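Local coordinates for Low molecular weight protein-tyrosine-phosphatase yfkJ (Bacillus subtilis, PDB 4ETM) that removes phosphate from phosphotyrosine residues of proteins by hydrolysis, as a low molecular weight tyrosine phosphatase, and takes part in resistance to ethanol stress, at residues 139-144 / 153-158; 32-37 / 74-79; 94-99 / 118-123; 21-26 / 161-166. One frame throughout, in Å; residues are numbered along the deposited sequence.

In the fold
From the N terminus, strand 19-25 comes first; segment 21-26 on it meets 161-166 on the last helix, 149-170, so interaction 4 closes a loop that takes in most of the chain. The other three contacts nest inside it. Interaction 2 joins helix 31-45, next after that strand, to helix 70-78. Interaction 3 follows in series, tying helix 93-98 to the loop between helix 107-117 and strand 125-127, with its centre about 26 Å from that of interaction 2. Interaction 1 then closes a short loop between 139-144 and 153-158. It touches interaction 2 through Cys153 and Ile156, and shares helix 149-170 with interaction 4.

Interaction 1 (139-144 / 153-158); sequences DVPDPY and CQLIKT
Leu155 reaches from helix 149-170 to Pro141, in the loop that carries the catalytic proton donor Asp142. Its CB leaves the helix toward that loop, and a chi1 of -70° puts CG anti to the carbonyl carbon and carries the branch out to the proline. Of the two methyls, CD1 makes the contact, ending 3.5 Å from Pro141 CD, the ring carbon next to the proline nitrogen. The two side chains cross at about a right angle, so the leucine methyl abuts the proline ring instead of running along it. Val140 supplies a second, looser touch: its CG1 lies 4.2 Å from Ile156 CG1, again with the side chains crosswise.

No hydrogen bond links the two segments, and the apolar packing holds the backbone just before Asp142 against the helix. Asp142 itself is the N-cap of helix 143-146. Its OD1 accepts from Tyr144 N at 3.0 Å, the N-H coming from above the carboxylate plane with an angle of 149° at the hydrogen. This bond probably limits the swing of the aspartate beside the phosphate site. One residue before Pro141, Val140 O accepts a hydrogen bond from Arg31 NH1 of the active site.

Val140 also packs on Val152, one turn before Ile156 in helix 149-170, Ile156 turns toward Ala35 and Ile38 of helix 31-45, and Cys153 of helix 149-170 lies against Ile75 of helix 70-78.

Interaction 2 (32-37 / 74-79); sequences SPMAEA and EILRRE
Met34 and Ala37, on successive turns of helix 31-45, meet Ile75 and Leu76 of helix 70-78 in a wholly apolar contact. The methionine does the long reaching: CG lies anti to the backbone N (chi1 -169°), and the chain stays extended until it bends at the thioether. That bend lays the terminal methyl on Ile75, with CE 4.0 Å from Ile75 CG1, while the sulfur SD comes equally near the branch methyl CG2 of Ile75. Further back along the same side chain, Met34 CG is 4.2 Å from Leu76 CD2. Leu76 leaves its helix toward helix 31-45 and spreads its two methyls over Ala37, CD1 approaching Ala37 CB to 3.7 Å.

The short helical segments run nearly parallel, at a signed crossing angle of -18°, with their axes 10.7 Å apart, a separation bridged by the long side chains. Helix 31-45 directly follows the phosphate-binding loop of this Rossmann-like phosphatase fold, and Arg31 of the active site is its first residue.

In the next shell, Phe83 packs on Leu76 and Ile81 on Ala37, while Ala35 lies against Phe23 of strand 19-25. Ile75 CD1 lies over one face of the Arg78 guanidinium, offset toward its rim. The same group makes a salt bridge to the next residue, Arg78 NE to Glu79 OE2 at 3.2 Å, which helps to fix its rotation, the carboxylate oxygen lying in the guanidinium plane. A further salt bridge joins Arg78 NH1 to Glu150.

Interaction 3 (94-99 / 118-123); sequences QDLDDF and GFKNTS
Lys120 and Asp97 are brought together by a late bend in the lysine: its chain runs extended through chi2 and chi3, then turns at chi4 (-65°) to set NZ beside the carboxylate. The aspartate has CG anti to its own carbonyl carbon (chi1 -68°), and its side chain crosses the lysine at about a right angle. In the resulting salt bridge, Lys120 NZ donates to Asp97 OD2 at 2.8 Å, meeting it on the syn side but 30° out of the carboxylate plane. The aliphatic part of the lysine is used too, for Lys120 CD lies 3.9 Å from Leu96 CD1.

Two waters lie between Asp97 OD1 and the backbone of Asn121. One accepts from Asn121 N at 3.0 Å and bonds only weakly to OD1; the other is near both OD1 and Asn121 O. Asn121 also shapes its own turn: its OD1 accepts from Ser123 N at 3.1 Å, an Asx turn, and from Ser123 OG.

The contact ties the end of helix 93-98 to the connection between helix 107-117 and strand 125-127. Leu96 also packs on Ala117 at the end of helix 107-117, and Phe99 lies against Leu22 of strand 19-25.

Interaction 4 (21-26 / 161-166); sequences VLFVCL and EQLLAS. With PO4 (phosphate ion), chain C.
A buried apolar contact joins strand 19-25, an inner strand of the four-stranded parallel sheet, to helix 149-170, which packs on one side of it in the Rossmann-like fold of low molecular weight phosphatases. One leucine carries the helix side. Leu163, with CG anti to the backbone N (chi1 172°), turns its CD2 methyl to the far end of the Phe23 ring, 3.7 Å from Phe23 CE1. The two side chains come from opposite directions, the ring reaching out from the strand and the leucine from the helix. The same methyl is 4.4 Å from Val21 CG1, and that valine methyl in turn covers one face of the Phe23 ring, offset toward its rim. Ile103 of the neighbouring strand 101-104 packs on all three residues, and Phe39 of helix 31-45 meets the Phe23 ring edge-to-face.

At its C-terminal end the strand runs into the P-loop of the phosphatase, beginning with the nucleophile Cys25. The bound phosphate ion, probably from the crystallisation liquor, sits where a substrate phosphoryl group would be expected, and the backbone N-H groups of Gly27, Ile29, Cys30 and Arg31 all bond to it. Leu26 N adds a weak bond to phosphate O3 at 3.0 Å, bent to 124° at the hydrogen, and that same oxygen is 3.4 Å from Cys25 SG.

Interaction 1 (139-144 / 153-158)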
loop_
_atom_site.group_PDB
_atom_site.type_symbol
_atom_site.label_atom_id
_atom_site.label_comp_id
_atom_site.label_asym_id
_atom_site.label_seq_id
_atom_site.Cartn_x
_atom_site.Cartn_y
_atom_site.Cartn_z
ATOM N N ASP A 139 -8.441 -6.614 1.676
ATOM C CA ASP A 139 -7.096 -7.099 1.956
ATOM C C ASP A 139 -7.118 -8.526 2.477
ATOM O O ASP A 139 -7.954 -8.871 3.307
ATOM C CB ASP A 139 -6.417 -6.194 2.983
ATOM C CG ASP A 139 -6.261 -4.774 2.488
ATOM O OD1 ASP A 139 -5.757 -4.592 1.363
ATOM O OD2 ASP A 139 -6.666 -3.839 3.215
ATOM N N VAL A 140 -6.186 -9.350 2.014
ATOM C CA VAL A 140 -5.997 -10.650 2.626
ATOM C C VAL A 140 -5.164 -10.478 3.885
ATOM O O VAL A 140 -4.015 -10.037 3.799
ATOM C CB VAL A 140 -5.332 -11.668 1.674
ATOM C CG1 VAL A 140 -5.285 -13.025 2.331
ATOM C CG2 VAL A 140 -6.111 -11.771 0.366
ATOM N N PRO A 141 -5.736 -10.806 5.059
ATOM C CA PRO A 141 -4.949 -10.639 6.289
ATOM C C PRO A 141 -3.703 -11.516 6.320
ATOM O O PRO A 141 -3.690 -12.613 5.754
ATOM C CB PRO A 141 -5.924 -11.044 7.406
ATOM C CG PRO A 141 -7.260 -11.054 6.778
ATOM C CD PRO A 141 -7.063 -11.376 5.335
ATOM N N ASP A 142 -2.665 -11.030 6.986
ATOM C CA ASP A 142 -1.402 -11.754 7.058
ATOM C C ASP A 142 -1.437 -12.706 8.242
ATOM O O ASP A 142 -1.393 -12.262 9.376
ATOM C CB ASP A 142 -0.258 -10.759 7.227
ATOM C CG ASP A 142 1.107 -11.400 7.107
ATOM O OD1 ASP A 142 1.187 -12.634 7.037
ATOM O OD2 ASP A 142 2.109 -10.648 7.115
ATOM N N PRO A 143 -1.486 -14.017 7.977
ATOM C CA PRO A 143 -1.598 -15.030 9.031
ATOM C C PRO A 143 -0.281 -15.233 9.775
ATOM O O PRO A 143 -0.272 -15.851 10.839
ATOM C CB PRO A 143 -2.002 -16.284 8.257
ATOM C CG PRO A 143 -1.368 -16.106 6.952
ATOM C CD PRO A 143 -1.399 -14.628 6.638
ATOM N N TYR A 144 0.813 -14.683 9.245
ATOM C CA TYR A 144 2.068 -14.676 9.986
ATOM C C TYR A 144 1.823 -13.916 11.279
ATOM O O TYR A 144 2.357 -14.270 12.323
ATOM C CB TYR A 144 3.178 -13.988 9.179
ATOM C CG TYR A 144 4.563 -14.066 9.796
ATOM C CD1 TYR A 144 5.392 -15.149 9.556
ATOM C CD2 TYR A 144 5.030 -13.052 10.623
ATOM C CE1 TYR A 144 6.648 -15.223 10.117
ATOM C CE2 TYR A 144 6.282 -13.115 11.195
ATOM C CZ TYR A 144 7.092 -14.202 10.936
ATOM O OH TYR A 144 8.350 -14.254 11.514
ATOM N N CYS A 153 -7.238 -19.054 3.655
ATOM C CA CYS A 153 -7.617 -20.061 2.666
ATOM C C CYS A 153 -8.937 -19.707 1.969
ATOM O O CYS A 153 -9.025 -19.739 0.735
ATOM C CB CYS A 153 -7.741 -21.435 3.331
ATOM S SG CYS A 153 -8.240 -22.776 2.213
ATOM N N GLN A 154 -9.957 -19.370 2.751
ATOM C CA GLN A 154 -11.258 -19.056 2.175
ATOM C C GLN A 154 -11.172 -17.872 1.225
ATOM O O GLN A 154 -11.697 -17.924 0.112
ATOM C CB GLN A 154 -12.315 -18.808 3.259
ATOM C CG GLN A 154 -12.912 -20.085 3.822
ATOM C CD GLN A 154 -13.855 -19.844 4.992
ATOM O OE1 GLN A 154 -14.134 -18.701 5.361
ATOM N NE2 GLN A 154 -14.348 -20.931 5.584
ATOM N N LEU A 155 -10.487 -16.824 1.665
ATOM C CA LEU A 155 -10.339 -15.618 0.859
ATOM C C LEU A 155 -9.552 -15.883 -0.417
ATOM O O LEU A 155 -9.910 -15.402 -1.483
ATOM C CB LEU A 155 -9.674 -14.516 1.680
ATOM C CG LEU A 155 -10.546 -13.946 2.798
ATOM C CD1 LEU A 155 -9.711 -13.085 3.710
ATOM C CD2 LEU A 155 -11.709 -13.147 2.215
ATOM N N ILE A 156 -8.476 -16.652 -0.305
ATOM C CA ILE A 156 -7.614 -16.877 -1.448
ATOM C C ILE A 156 -8.284 -17.816 -2.454
ATOM O O ILE A 156 -8.097 -17.647 -3.662
ATOM C CB ILE A 156 -6.225 -17.356 -1.019
ATOM C CG1 ILE A 156 -5.453 -16.184 -0.409
ATOM C CG2 ILE A 156 -5.469 -17.916 -2.192
ATOM C CD1 ILE A 156 -4.037 -16.549 0.068
ATOM N N LYS A 157 -9.098 -18.761 -1.971
ATOM C CA LYS A 157 -9.866 -19.597 -2.890
ATOM C C LYS A 157 -10.810 -18.783 -3.767
ATOM O O LYS A 157 -10.776 -18.908 -4.984
ATOM C CB LYS A 157 -10.633 -20.696 -2.154
ATOM C CG LYS A 157 -9.746 -21.852 -1.719
ATOM C CD LYS A 157 -10.499 -22.883 -0.909
ATOM C CE LYS A 157 -11.527 -23.611 -1.749
ATOM N NZ LYS A 157 -12.231 -24.641 -0.939
ATOM N N THR A 158 -11.643 -17.953 -3.151
ATOM C CA THR A 158 -12.603 -17.157 -3.911
ATOM C C THR A 158 -11.895 -16.141 -4.809
ATOM O O THR A 158 -12.291 -15.915 -5.955
ATOM C CB THR A 158 -13.626 -16.454 -2.994
ATOM O OG1 THR A 158 -12.960 -15.532 -2.129
ATOM C CG2 THR A 158 -14.351 -17.476 -2.153
#

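Interaction 2 (32-37 / 74-79)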
loop_
_atom_site.group_PDB
_atom_site.type_symbol
_atom_site.label_atom_id
_atom_site.label_comp_id
_atom_site.label_asym_id
_atom_site.label_seq_id
_atom_site.Cartn_x
_atom_site.Cartn_y
_atom_site.Cartn_z
ATOM N N SER A 32 1.017 -15.561 -0.589
ATOM C CA SER A 32 1.301 -15.718 -2.009
ATOM C C SER A 32 1.639 -17.165 -2.410
ATOM O O SER A 32 1.225 -17.592 -3.485
ATOM C CB SER A 32 2.304 -14.692 -2.555
ATOM O OG SER A 32 3.563 -14.801 -1.919
ATOM N N PRO A 33 2.366 -17.920 -1.567
ATOM C CA PRO A 33 2.542 -19.313 -1.991
ATOM C C PRO A 33 1.211 -20.058 -2.021
ATOM O O PRO A 33 0.998 -20.873 -2.913
ATOM C CB PRO A 33 3.474 -19.894 -0.916
ATOM C CG PRO A 33 4.223 -18.695 -0.394
ATOM C CD PRO A 33 3.191 -17.611 -0.378
ATOM N N MET A 34 0.321 -19.768 -1.071
ATOM C CA MET A 34 -0.988 -20.430 -1.048
ATOM C C MET A 34 -1.758 -20.061 -2.308
ATOM O O MET A 34 -2.405 -20.911 -2.914
ATOM C CB MET A 34 -1.787 -20.028 0.190
ATOM C CG MET A 34 -3.033 -20.865 0.407
ATOM S SD MET A 34 -4.133 -20.326 1.746
ATOM C CE MET A 34 -3.114 -20.545 3.201
ATOM N N ALA A 35 -1.660 -18.793 -2.704
ATOM C CA ALA A 35 -2.373 -18.331 -3.887
ATOM C C ALA A 35 -1.784 -18.957 -5.143
ATOM O O ALA A 35 -2.520 -19.450 -5.998
ATOM C CB ALA A 35 -2.352 -16.828 -3.981
ATOM N N GLU A 36 -0.460 -18.933 -5.245
ATOM C CA GLU A 36 0.230 -19.586 -6.354
ATOM C C GLU A 36 -0.243 -21.039 -6.565
ATOM O O GLU A 36 -0.667 -21.416 -7.667
ATOM C CB GLU A 36 1.753 -19.528 -6.137
ATOM C CG GLU A 36 2.537 -20.045 -7.344
ATOM C CD GLU A 36 3.963 -20.418 -7.026
ATOM O OE1 GLU A 36 4.514 -21.270 -7.765
ATOM O OE2 GLU A 36 4.539 -19.862 -6.066
ATOM N N ALA A 37 -0.188 -21.839 -5.510
ATOM C CA ALA A 37 -0.553 -23.249 -5.582
ATOM C C ALA A 37 -2.024 -23.428 -5.915
ATOM O O ALA A 37 -2.383 -24.255 -6.751
ATOM C CB ALA A 37 -0.226 -23.936 -4.273
ATOM N N GLU A 74 -0.119 -26.989 5.629
ATOM C CA GLU A 74 -1.230 -27.771 6.159
ATOM C C GLU A 74 -2.511 -27.539 5.382
ATOM O O GLU A 74 -3.223 -28.490 5.068
ATOM C CB GLU A 74 -1.464 -27.476 7.637
ATOM C CG GLU A 74 -0.441 -28.099 8.555
ATOM C CD GLU A 74 -0.960 -28.220 9.970
ATOM O OE1 GLU A 74 -0.670 -27.319 10.787
ATOM O OE2 GLU A 74 -1.665 -29.213 10.259
ATOM N N ILE A 75 -2.781 -26.276 5.058
ATOM C CA ILE A 75 -3.940 -25.931 4.254
ATOM C C ILE A 75 -3.859 -26.667 2.929
ATOM O O ILE A 75 -4.804 -27.339 2.534
ATOM C CB ILE A 75 -4.023 -24.418 3.982
ATOM C CG1 ILE A 75 -4.478 -23.668 5.239
ATOM C CG2 ILE A 75 -4.955 -24.135 2.802
ATOM C CD1 ILE A 75 -5.887 -24.006 5.677
ATOM N N LEU A 76 -2.715 -26.550 2.259
ATOM C CA LEU A 76 -2.539 -27.165 0.947
ATOM C C LEU A 76 -2.673 -28.683 1.000
ATOM O O LEU A 76 -3.310 -29.279 0.130
ATOM C CB LEU A 76 -1.221 -26.708 0.286
ATOM C CG LEU A 76 -1.158 -25.211 -0.054
ATOM C CD1 LEU A 76 0.175 -24.806 -0.687
ATOM C CD2 LEU A 76 -2.312 -24.806 -0.963
ATOM N N ARG A 77 -2.121 -29.305 2.037
ATOM C CA ARG A 77 -2.284 -30.742 2.202
ATOM C C ARG A 77 -3.760 -31.099 2.283
ATOM O O ARG A 77 -4.198 -32.077 1.674
ATOM C CB ARG A 77 -1.567 -31.243 3.454
ATOM C CG ARG A 77 -0.058 -31.289 3.327
ATOM C CD ARG A 77 0.573 -31.977 4.529
ATOM N NE ARG A 77 1.964 -31.573 4.693
ATOM C CZ ARG A 77 2.383 -30.675 5.581
ATOM N NH1 ARG A 77 1.520 -30.097 6.405
ATOM N NH2 ARG A 77 3.670 -30.364 5.652
ATOM N N ARG A 78 -4.521 -30.307 3.038
ATOM C CA ARG A 78 -5.951 -30.553 3.181
ATOM C C ARG A 78 -6.643 -30.479 1.838
ATOM O O ARG A 78 -7.486 -31.317 1.511
ATOM C CB ARG A 78 -6.599 -29.549 4.123
ATOM C CG ARG A 78 -8.104 -29.517 3.947
ATOM C CD ARG A 78 -8.773 -28.597 4.913
ATOM N NE ARG A 78 -8.910 -27.232 4.423
ATOM C CZ ARG A 78 -9.159 -26.211 5.229
ATOM N NH1 ARG A 78 -9.259 -26.433 6.533
ATOM N NH2 ARG A 78 -9.290 -24.985 4.754
ATOM N N GLU A 79 -6.273 -29.481 1.051
ATOM C CA GLU A 79 -6.881 -29.291 -0.255
ATOM C C GLU A 79 -6.323 -30.272 -1.278
ATOM O O GLU A 79 -6.737 -30.269 -2.436
ATOM C CB GLU A 79 -6.666 -27.858 -0.738
ATOM C CG GLU A 79 -7.137 -26.796 0.251
ATOM C CD GLU A 79 -8.644 -26.665 0.285
ATOM O OE1 GLU A 79 -9.276 -26.803 -0.789
ATOM O OE2 GLU A 79 -9.199 -26.431 1.382
#

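Interaction 3 (94-99 / 118-123)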
loop_
_atom_site.group_PDB
_atom_site.type_symbol
_atom_site.label_atom_id
_atom_site.label_comp_id
_atom_site.label_asym_id
_atom_site.label_seq_id
_atom_site.Cartn_x
_atom_site.Cartn_y
_atom_site.Cartn_z
ATOM N N GLN A 94 12.646 -6.273 -12.140
ATOM C CA GLN A 94 12.481 -7.023 -13.385
ATOM C C GLN A 94 11.180 -7.834 -13.421
ATOM O O GLN A 94 10.626 -8.078 -14.491
ATOM C CB GLN A 94 13.697 -7.919 -13.650
ATOM C CG GLN A 94 13.742 -8.507 -15.055
ATOM C CD GLN A 94 13.711 -7.435 -16.134
ATOM O OE1 GLN A 94 14.436 -6.439 -16.059
ATOM N NE2 GLN A 94 12.860 -7.628 -17.140
ATOM N N ASP A 95 10.694 -8.242 -12.254
ATOM C CA ASP A 95 9.424 -8.943 -12.164
ATOM C C ASP A 95 8.270 -8.092 -12.703
ATOM O O ASP A 95 7.310 -8.622 -13.256
ATOM C CB ASP A 95 9.120 -9.335 -10.715
ATOM C CG ASP A 95 9.974 -10.490 -10.218
ATOM O OD1 ASP A 95 10.075 -11.519 -10.920
ATOM O OD2 ASP A 95 10.524 -10.372 -9.105
ATOM N N LEU A 96 8.363 -6.777 -12.525
ATOM C CA LEU A 96 7.311 -5.878 -12.985
ATOM C C LEU A 96 7.119 -6.004 -14.497
ATOM O O LEU A 96 5.994 -6.072 -14.979
ATOM C CB LEU A 96 7.634 -4.425 -12.615
ATOM C CG LEU A 96 7.861 -4.131 -11.132
ATOM C CD1 LEU A 96 8.350 -2.707 -10.950
ATOM C CD2 LEU A 96 6.601 -4.359 -10.341
ATOM N N ASP A 97 8.215 -6.065 -15.234
ATOM C CA ASP A 97 8.134 -6.115 -16.687
ATOM C C ASP A 97 7.869 -7.536 -17.187
ATOM O O ASP A 97 7.351 -7.723 -18.283
ATOM C CB ASP A 97 9.419 -5.572 -17.312
ATOM C CG ASP A 97 9.595 -4.073 -17.093
ATOM O OD1 ASP A 97 8.579 -3.360 -16.911
ATOM O OD2 ASP A 97 10.753 -3.602 -17.115
ATOM N N ASP A 98 8.224 -8.530 -16.377
ATOM C CA ASP A 98 8.169 -9.931 -16.803
ATOM C C ASP A 98 6.766 -10.522 -16.780
ATOM O O ASP A 98 6.404 -11.312 -17.645
ATOM C CB ASP A 98 9.088 -10.793 -15.933
ATOM C CG ASP A 98 10.540 -10.723 -16.363
ATOM O OD1 ASP A 98 10.905 -9.786 -17.104
ATOM O OD2 ASP A 98 11.320 -11.607 -15.951
ATOM N N PHE A 99 5.982 -10.153 -15.775
ATOM C CA PHE A 99 4.693 -10.783 -15.561
ATOM C C PHE A 99 3.533 -9.964 -16.088
ATOM O O PHE A 99 3.494 -8.769 -15.898
ATOM C CB PHE A 99 4.496 -11.062 -14.073
ATOM C CG PHE A 99 5.326 -12.208 -13.555
ATOM C CD1 PHE A 99 4.838 -13.508 -13.591
ATOM C CD2 PHE A 99 6.583 -11.989 -13.021
ATOM C CE1 PHE A 99 5.594 -14.570 -13.113
ATOM C CE2 PHE A 99 7.343 -13.057 -12.539
ATOM C CZ PHE A 99 6.842 -14.350 -12.599
ATOM N N GLY A 118 9.711 2.777 -9.895
ATOM C CA GLY A 118 10.351 3.890 -10.578
ATOM C C GLY A 118 9.475 4.423 -11.694
ATOM O O GLY A 118 8.322 4.794 -11.453
ATOM N N PHE A 119 9.996 4.423 -12.921
ATOM C CA PHE A 119 9.256 4.945 -14.067
ATOM C C PHE A 119 8.452 3.861 -14.782
ATOM O O PHE A 119 7.728 4.144 -15.731
ATOM C CB PHE A 119 10.200 5.631 -15.056
ATOM C CG PHE A 119 10.981 6.767 -14.460
ATOM C CD1 PHE A 119 10.424 8.025 -14.354
ATOM C CD2 PHE A 119 12.271 6.570 -13.993
ATOM C CE1 PHE A 119 11.136 9.071 -13.800
ATOM C CE2 PHE A 119 12.995 7.618 -13.439
ATOM C CZ PHE A 119 12.421 8.865 -13.338
ATOM N N LYS A 120 8.590 2.621 -14.323
ATOM C CA LYS A 120 7.914 1.494 -14.956
ATOM C C LYS A 120 6.400 1.556 -14.787
ATOM O O LYS A 120 5.887 2.072 -13.785
ATOM C CB LYS A 120 8.436 0.174 -14.400
ATOM C CG LYS A 120 9.892 -0.097 -14.695
ATOM C CD LYS A 120 10.361 -1.353 -13.970
ATOM C CE LYS A 120 11.863 -1.558 -14.120
ATOM N NZ LYS A 120 12.265 -1.816 -15.530
ATOM N N ASN A 121 5.690 1.019 -15.772
ATOM C CA ASN A 121 4.239 0.936 -15.697
ATOM C C ASN A 121 3.763 0.046 -14.542
ATOM O O ASN A 121 4.314 -1.026 -14.293
ATOM C CB ASN A 121 3.675 0.433 -17.021
ATOM C CG ASN A 121 2.220 0.785 -17.199
ATOM O OD1 ASN A 121 1.337 0.011 -16.835
ATOM N ND2 ASN A 121 1.959 1.962 -17.762
ATOM N N THR A 122 2.733 0.503 -13.838
ATOM C CA THR A 122 2.222 -0.215 -12.675
ATOM C C THR A 122 0.745 -0.547 -12.819
ATOM O O THR A 122 0.093 -0.928 -11.856
ATOM C CB THR A 122 2.384 0.617 -11.401
ATOM O OG1 THR A 122 1.768 1.897 -11.595
ATOM C CG2 THR A 122 3.847 0.826 -11.094
ATOM N N SER A 123 0.212 -0.401 -14.023
ATOM C CA SER A 123 -1.220 -0.535 -14.213
ATOM C C SER A 123 -1.700 -1.973 -14.092
ATOM O O SER A 123 -2.883 -2.213 -13.918
ATOM C CB SER A 123 -1.635 0.050 -15.563
ATOM O OG SER A 123 -1.196 -0.772 -16.633
HETATM O O HOH W 1 7.371 -0.274 -17.870
HETATM O O HOH W 2 5.965 -2.743 -15.459
#

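Interaction 4 (21-26 / 161-166)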
loop_
_atom_site.group_PDB
_atom_site.type_symbol
_atom_site.label_atom_id
_atom_site.label_comp_id
_atom_site.label_asym_id
_atom_site.label_seq_id
_atom_site.Cartn_x
_atom_site.Cartn_y
_atom_site.Cartn_z
ATOM N N VAL A 21 1.383 -14.864 -14.221
ATOM C CA VAL A 21 0.770 -14.247 -13.054
ATOM C C VAL A 21 1.730 -14.356 -11.867
ATOM O O VAL A 21 2.149 -15.450 -11.518
ATOM C CB VAL A 21 -0.550 -14.963 -12.704
ATOM C CG1 VAL A 21 -1.213 -14.323 -11.504
ATOM C CG2 VAL A 21 -1.492 -14.954 -13.905
ATOM N N LEU A 22 2.087 -13.223 -11.269
ATOM C CA LEU A 22 2.926 -13.216 -10.066
ATOM C C LEU A 22 2.100 -12.794 -8.862
ATOM O O LEU A 22 1.537 -11.704 -8.848
ATOM C CB LEU A 22 4.120 -12.278 -10.233
ATOM C CG LEU A 22 4.971 -12.190 -8.968
ATOM C CD1 LEU A 22 5.693 -13.497 -8.742
ATOM C CD2 LEU A 22 5.964 -11.029 -9.071
ATOM N N PHE A 23 1.994 -13.685 -7.876
ATOM C CA PHE A 23 1.324 -13.376 -6.613
ATOM C C PHE A 23 2.323 -12.802 -5.631
ATOM O O PHE A 23 3.428 -13.308 -5.504
ATOM C CB PHE A 23 0.645 -14.604 -6.020
ATOM C CG PHE A 23 -0.465 -15.136 -6.860
ATOM C CD1 PHE A 23 -1.725 -14.560 -6.815
ATOM C CD2 PHE A 23 -0.246 -16.204 -7.718
ATOM C CE1 PHE A 23 -2.757 -15.047 -7.597
ATOM C CE2 PHE A 23 -1.284 -16.702 -8.510
ATOM C CZ PHE A 23 -2.534 -16.119 -8.453
ATOM N N VAL A 24 1.958 -11.714 -4.969
ATOM C CA VAL A 24 2.917 -11.038 -4.099
ATOM C C VAL A 24 2.341 -10.749 -2.722
ATOM O O VAL A 24 1.244 -10.174 -2.588
ATOM C CB VAL A 24 3.418 -9.708 -4.723
ATOM C CG1 VAL A 24 4.403 -8.997 -3.796
ATOM C CG2 VAL A 24 4.075 -9.947 -6.074
ATOM N N CYS A 25 3.086 -11.146 -1.695
ATOM C CA CYS A 25 2.737 -10.784 -0.328
ATOM C C CYS A 25 3.975 -10.210 0.364
ATOM O O CYS A 25 4.922 -9.802 -0.290
ATOM C CB CYS A 25 2.159 -11.979 0.427
ATOM S SG CYS A 25 3.242 -13.386 0.615
ATOM N N LEU A 26 3.962 -10.170 1.682
ATOM C CA LEU A 26 5.071 -9.578 2.421
ATOM C C LEU A 26 6.247 -10.538 2.568
ATOM O O LEU A 26 7.376 -10.219 2.168
ATOM C CB LEU A 26 4.573 -9.113 3.795
ATOM C CG LEU A 26 5.637 -8.504 4.709
ATOM C CD1 LEU A 26 6.201 -7.264 4.070
ATOM C CD2 LEU A 26 5.032 -8.191 6.085
ATOM N N GLU A 161 -10.447 -17.899 -7.857
ATOM C CA GLU A 161 -11.544 -18.262 -8.744
ATOM C C GLU A 161 -11.960 -17.090 -9.625
ATOM O O GLU A 161 -12.075 -17.233 -10.846
ATOM C CB GLU A 161 -12.741 -18.781 -7.937
ATOM C CG GLU A 161 -12.529 -20.176 -7.388
ATOM C CD GLU A 161 -13.587 -20.590 -6.389
ATOM O OE1 GLU A 161 -14.663 -19.951 -6.357
ATOM O OE2 GLU A 161 -13.337 -21.558 -5.637
ATOM N N GLN A 162 -12.195 -15.938 -9.006
ATOM C CA GLN A 162 -12.621 -14.748 -9.735
ATOM C C GLN A 162 -11.509 -14.240 -10.638
ATOM O O GLN A 162 -11.760 -13.833 -11.770
ATOM C CB GLN A 162 -13.030 -13.640 -8.763
ATOM C CG GLN A 162 -14.226 -13.999 -7.922
ATOM C CD GLN A 162 -15.414 -14.328 -8.776
ATOM O OE1 GLN A 162 -15.580 -13.766 -9.858
ATOM N NE2 GLN A 162 -16.245 -15.252 -8.310
ATOM N N LEU A 163 -10.282 -14.246 -10.120
ATOM C CA LEU A 163 -9.123 -13.822 -10.901
ATOM C C LEU A 163 -9.000 -14.641 -12.176
ATOM O O LEU A 163 -8.905 -14.080 -13.267
ATOM C CB LEU A 163 -7.828 -13.961 -10.089
ATOM C CG LEU A 163 -6.551 -13.711 -10.913
ATOM C CD1 LEU A 163 -6.505 -12.304 -11.501
ATOM C CD2 LEU A 163 -5.316 -13.977 -10.057
ATOM N N LEU A 164 -9.016 -15.966 -12.039
ATOM C CA LEU A 164 -8.949 -16.851 -13.205
ATOM C C LEU A 164 -10.068 -16.572 -14.219
ATOM O O LEU A 164 -9.821 -16.567 -15.424
ATOM C CB LEU A 164 -8.940 -18.324 -12.782
ATOM C CG LEU A 164 -8.905 -19.373 -13.903
ATOM C CD1 LEU A 164 -7.763 -19.116 -14.886
ATOM C CD2 LEU A 164 -8.785 -20.773 -13.304
ATOM N N ALA A 165 -11.281 -16.317 -13.734
ATOM C CA ALA A 165 -12.408 -16.013 -14.622
ATOM C C ALA A 165 -12.198 -14.701 -15.379
ATOM O O ALA A 165 -12.539 -14.593 -16.561
ATOM C CB ALA A 165 -13.721 -15.973 -13.835
ATOM N N SER A 166 -11.632 -13.716 -14.684
ATOM C CA SER A 166 -11.343 -12.400 -15.249
ATOM C C SER A 166 -10.284 -12.535 -16.342
ATOM O O SER A 166 -10.393 -11.929 -17.409
ATOM C CB SER A 166 -10.864 -11.447 -14.145
ATOM O OG SER A 166 -10.418 -10.215 -14.681
HETATM P P PO4 C . 3.128 -13.697 4.226
HETATM O O1 PO4 C . 3.177 -13.750 5.741
HETATM O O2 PO4 C . 4.207 -14.599 3.728
HETATM O O3 PO4 C . 3.335 -12.283 3.780
HETATM O O4 PO4 C . 1.736 -14.070 3.754
#